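Local coordinates for chitinase (Jonesia denitrificans, PDB 5VG1), which probably takes part in chitin breakdown, this chain being the copper-binding lytic polysaccharide monooxygenase (AA10) domain of a larger, multidomain chitinase, at residues 75-80 and 99-104. Numbering follows the deposited sequence.
Sequences TAPHNT and GQQPPT. With CU (copper (II) ion), chain C.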
ATOM      1  N   THR A  75      10.872   5.758  -5.124  1.00 35.98           N
ATOM      2  CA  THR A  75      12.273   6.152  -5.080  1.00 36.73           C
ATOM      3  C   THR A  75      13.117   5.430  -6.120  1.00 38.37           C
ATOM      4  O   THR A  75      14.169   5.947  -6.510  1.00 42.43           O
ATOM      5  CB  THR A  75      12.864   5.887  -3.688  1.00 19.47           C
ATOM      6  OG1 THR A  75      12.839   4.481  -3.407  1.00 29.66           O
ATOM      7  CG2 THR A  75      12.076   6.632  -2.617  1.00 29.03           C
ATOM      8  N   ALA A  76      12.678   4.258  -6.576  1.00 18.13           N
ATOM      9  CA  ALA A  76      13.378   3.503  -7.613  1.00 32.92           C
ATOM     10  C   ALA A  76      12.320   2.880  -8.511  1.00 22.32           C
ATOM     11  O   ALA A  76      11.798   1.796  -8.223  1.00 45.19           O
ATOM     12  CB  ALA A  76      14.299   2.440  -7.013  1.00 25.04           C
ATOM     13  N   PRO A  77      11.939   3.611  -9.726  1.00 28.49           N
ATOM     14  CA  PRO A  77      10.789   3.178 -10.549  1.00 32.27           C
ATOM     15  C   PRO A  77      11.087   1.965 -11.428  1.00 29.95           C
ATOM     16  O   PRO A  77      11.455   2.055 -12.598  1.00 23.33           O
ATOM     17  CB  PRO A  77      10.493   4.426 -11.383  1.00 25.34           C
ATOM     18  CG  PRO A  77      11.834   5.054 -11.575  1.00 29.63           C
ATOM     19  CD  PRO A  77      12.618   4.782 -10.309  1.00 23.55           C
ATOM     20  N   HIS A  78      10.917   0.781 -10.847  1.00 39.85           N
ATOM     21  CA  HIS A  78      11.162  -0.453 -11.580  1.00 48.82           C
ATOM     22  C   HIS A  78      10.107  -0.664 -12.657  1.00 30.88           C
ATOM     23  O   HIS A  78       8.937  -0.315 -12.482  1.00 37.92           O
ATOM     24  CB  HIS A  78      11.172  -1.647 -10.628  1.00 16.80           C
ATOM     25  CG  HIS A  78      12.068  -1.467  -9.447  1.00 32.41           C
ATOM     26  ND1 HIS A  78      13.428  -1.279  -9.567  1.00 33.10           N
ATOM     27  CD2 HIS A  78      11.799  -1.442  -8.121  1.00 37.45           C
ATOM     28  CE1 HIS A  78      13.958  -1.148  -8.365  1.00 29.65           C
ATOM     29  NE2 HIS A  78      12.991  -1.243  -7.470  1.00 20.25           N
ATOM     30  N   ASN A  79      10.535  -1.236 -13.781  1.00 31.06           N
ATOM     31  CA  ASN A  79       9.593  -1.727 -14.776  1.00 33.63           C
ATOM     32  C   ASN A  79       8.517  -2.559 -14.092  1.00 34.04           C
ATOM     33  O   ASN A  79       8.814  -3.404 -13.243  1.00 23.74           O
ATOM     34  CB  ASN A  79      10.324  -2.551 -15.837  1.00 29.41           C
ATOM     35  CG  ASN A  79      11.333  -1.730 -16.617  1.00 51.30           C
ATOM     36  OD1 ASN A  79      12.438  -1.466 -16.141  1.00 27.46           O
ATOM     37  ND2 ASN A  79      10.960  -1.327 -17.824  1.00 34.08           N
ATOM     38  N   THR A  80       7.265  -2.313 -14.464  1.00 32.88           N
ATOM     39  CA  THR A  80       6.121  -2.786 -13.700  1.00 40.98           C
ATOM     40  C   THR A  80       5.171  -3.560 -14.601  1.00 37.52           C
ATOM     41  O   THR A  80       4.950  -3.184 -15.755  1.00 34.96           O
ATOM     42  CB  THR A  80       5.385  -1.608 -13.041  1.00 24.30           C
ATOM     43  OG1 THR A  80       6.252  -0.981 -12.087  1.00 34.87           O
ATOM     44  CG2 THR A  80       4.110  -2.062 -12.336  1.00 24.73           C
ATOM     45  N   GLY A  99       4.649  -3.593 -18.568  1.00 33.74           N
ATOM     46  CA  GLY A  99       6.071  -3.801 -18.388  1.00 25.58           C
ATOM     47  C   GLY A  99       6.918  -2.555 -18.497  1.00 36.73           C
ATOM     48  O   GLY A  99       8.145  -2.667 -18.597  1.00 46.90           O
ATOM     49  N   GLN A 100       6.308  -1.374 -18.476  1.00 40.33           N
ATOM     50  CA  GLN A 100       7.035  -0.125 -18.636  1.00 39.78           C
ATOM     51  C   GLN A 100       7.462   0.447 -17.285  1.00 45.81           C
ATOM     52  O   GLN A 100       6.946   0.077 -16.227  1.00 30.78           O
ATOM     53  CB  GLN A 100       6.181   0.901 -19.384  1.00 31.13           C
ATOM     54  CG  GLN A 100       5.727   0.464 -20.770  1.00 50.20           C
ATOM     55  CD  GLN A 100       4.794   1.471 -21.416  1.00 58.98           C
ATOM     56  OE1 GLN A 100       4.560   2.552 -20.873  1.00 50.77           O
ATOM     57  NE2 GLN A 100       4.250   1.119 -22.575  1.00 46.04           N
ATOM     58  N   GLN A 101       8.425   1.359 -17.344  1.00 33.06           N
ATOM     59  CA  GLN A 101       8.866   2.119 -16.176  1.00 20.02           C
ATOM     60  C   GLN A 101       7.844   3.203 -15.838  1.00 37.72           C
ATOM     61  O   GLN A 101       7.492   4.003 -16.710  1.00 45.77           O
ATOM     62  CB  GLN A 101      10.234   2.743 -16.446  1.00 23.89           C
ATOM     63  CG  GLN A 101      10.710   3.758 -15.417  1.00 28.02           C
ATOM     64  CD  GLN A 101      12.055   4.356 -15.785  1.00 60.19           C
ATOM     65  OE1 GLN A 101      12.925   3.670 -16.324  1.00 34.90           O
ATOM     66  NE2 GLN A 101      12.227   5.643 -15.508  1.00 51.22           N
ATOM     67  N   PRO A 102       7.355   3.271 -14.600  1.00 27.89           N
ATOM     68  CA  PRO A 102       6.350   4.285 -14.252  1.00 25.42           C
ATOM     69  C   PRO A 102       6.997   5.599 -13.853  1.00 24.97           C
ATOM     70  O   PRO A 102       8.207   5.654 -13.589  1.00 30.20           O
ATOM     71  CB  PRO A 102       5.618   3.649 -13.064  1.00 16.04           C
ATOM     72  CG  PRO A 102       6.680   2.853 -12.390  1.00 36.82           C
ATOM     73  CD  PRO A 102       7.553   2.310 -13.500  1.00 29.69           C
ATOM     74  N   PRO A 103       6.221   6.679 -13.789  1.00 33.05           N
ATOM     75  CA  PRO A 103       6.745   7.936 -13.250  1.00 26.62           C
ATOM     76  C   PRO A 103       6.825   7.893 -11.731  1.00 39.52           C
ATOM     77  O   PRO A 103       6.051   7.205 -11.061  1.00 44.86           O
ATOM     78  CB  PRO A 103       5.723   8.974 -13.727  1.00 30.94           C
ATOM     79  CG  PRO A 103       4.447   8.211 -13.832  1.00 30.99           C
ATOM     80  CD  PRO A 103       4.823   6.806 -14.237  1.00 19.87           C
ATOM     81  N   THR A 104       7.782   8.651 -11.189  1.00 25.10           N
ATOM     82  CA  THR A 104       8.076   8.556  -9.763  1.00 35.06           C
ATOM     83  C   THR A 104       6.929   9.085  -8.913  1.00 22.86           C
ATOM     84  O   THR A 104       6.766   8.660  -7.764  1.00 36.05           O
ATOM     85  CB  THR A 104       9.368   9.303  -9.433  1.00 19.60           C
ATOM     86  OG1 THR A 104       9.369  10.583 -10.078  1.00 30.48           O
ATOM     87  CG2 THR A 104      10.577   8.488  -9.885  1.00 34.03           C
TER
HETATM   88 CU    CU C 201      14.392  -1.208  -5.335  1.00 42.88          CU
HETATM   89  O   HOH W   1      16.621  -0.161  -5.524  1.00 42.74           O
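G99 O lies in the amide plane of N79, only 7° out of it, and takes a hydrogen bond from N79 ND2 at 3.2 Å. The N-H...O line is fairly straight at 162°. With an alanine at N79, G99 O would probably lose the amide N-H that now reaches it. The next flat group, the H78 ring, turns the other way, toward the metal. It carries A76 O over the centre of one face, 3.2 Å above the plane, and copper in plane at its edge, where NE2 binds the ion. H78 NE2 and H1 ND1 supply the two imidazoles of the histidine brace of a lytic polysaccharide monooxygenase, and the two loops meet beside it at one end of the β-sandwich. P77, centre of an inverse gamma turn, leads into H78. P77 CB sits 3.4 Å from P102 O, while P77 CG lies alongside Q101 NE2 and T104 CG2. Q101 is extended, CG anti to the backbone N (chi1 170°), which lays that CG 3.4 Å from P77 O. Beyond N79, T80 N donates to Q100 O at 3.0 Å, and G99 N returns a weak bond to T80 O. T80 OG1, itself bonded to W124 NE1, donates to H78 O at 2.8 Å, and P102 CD packs against that same oxygen at 3.1 Å.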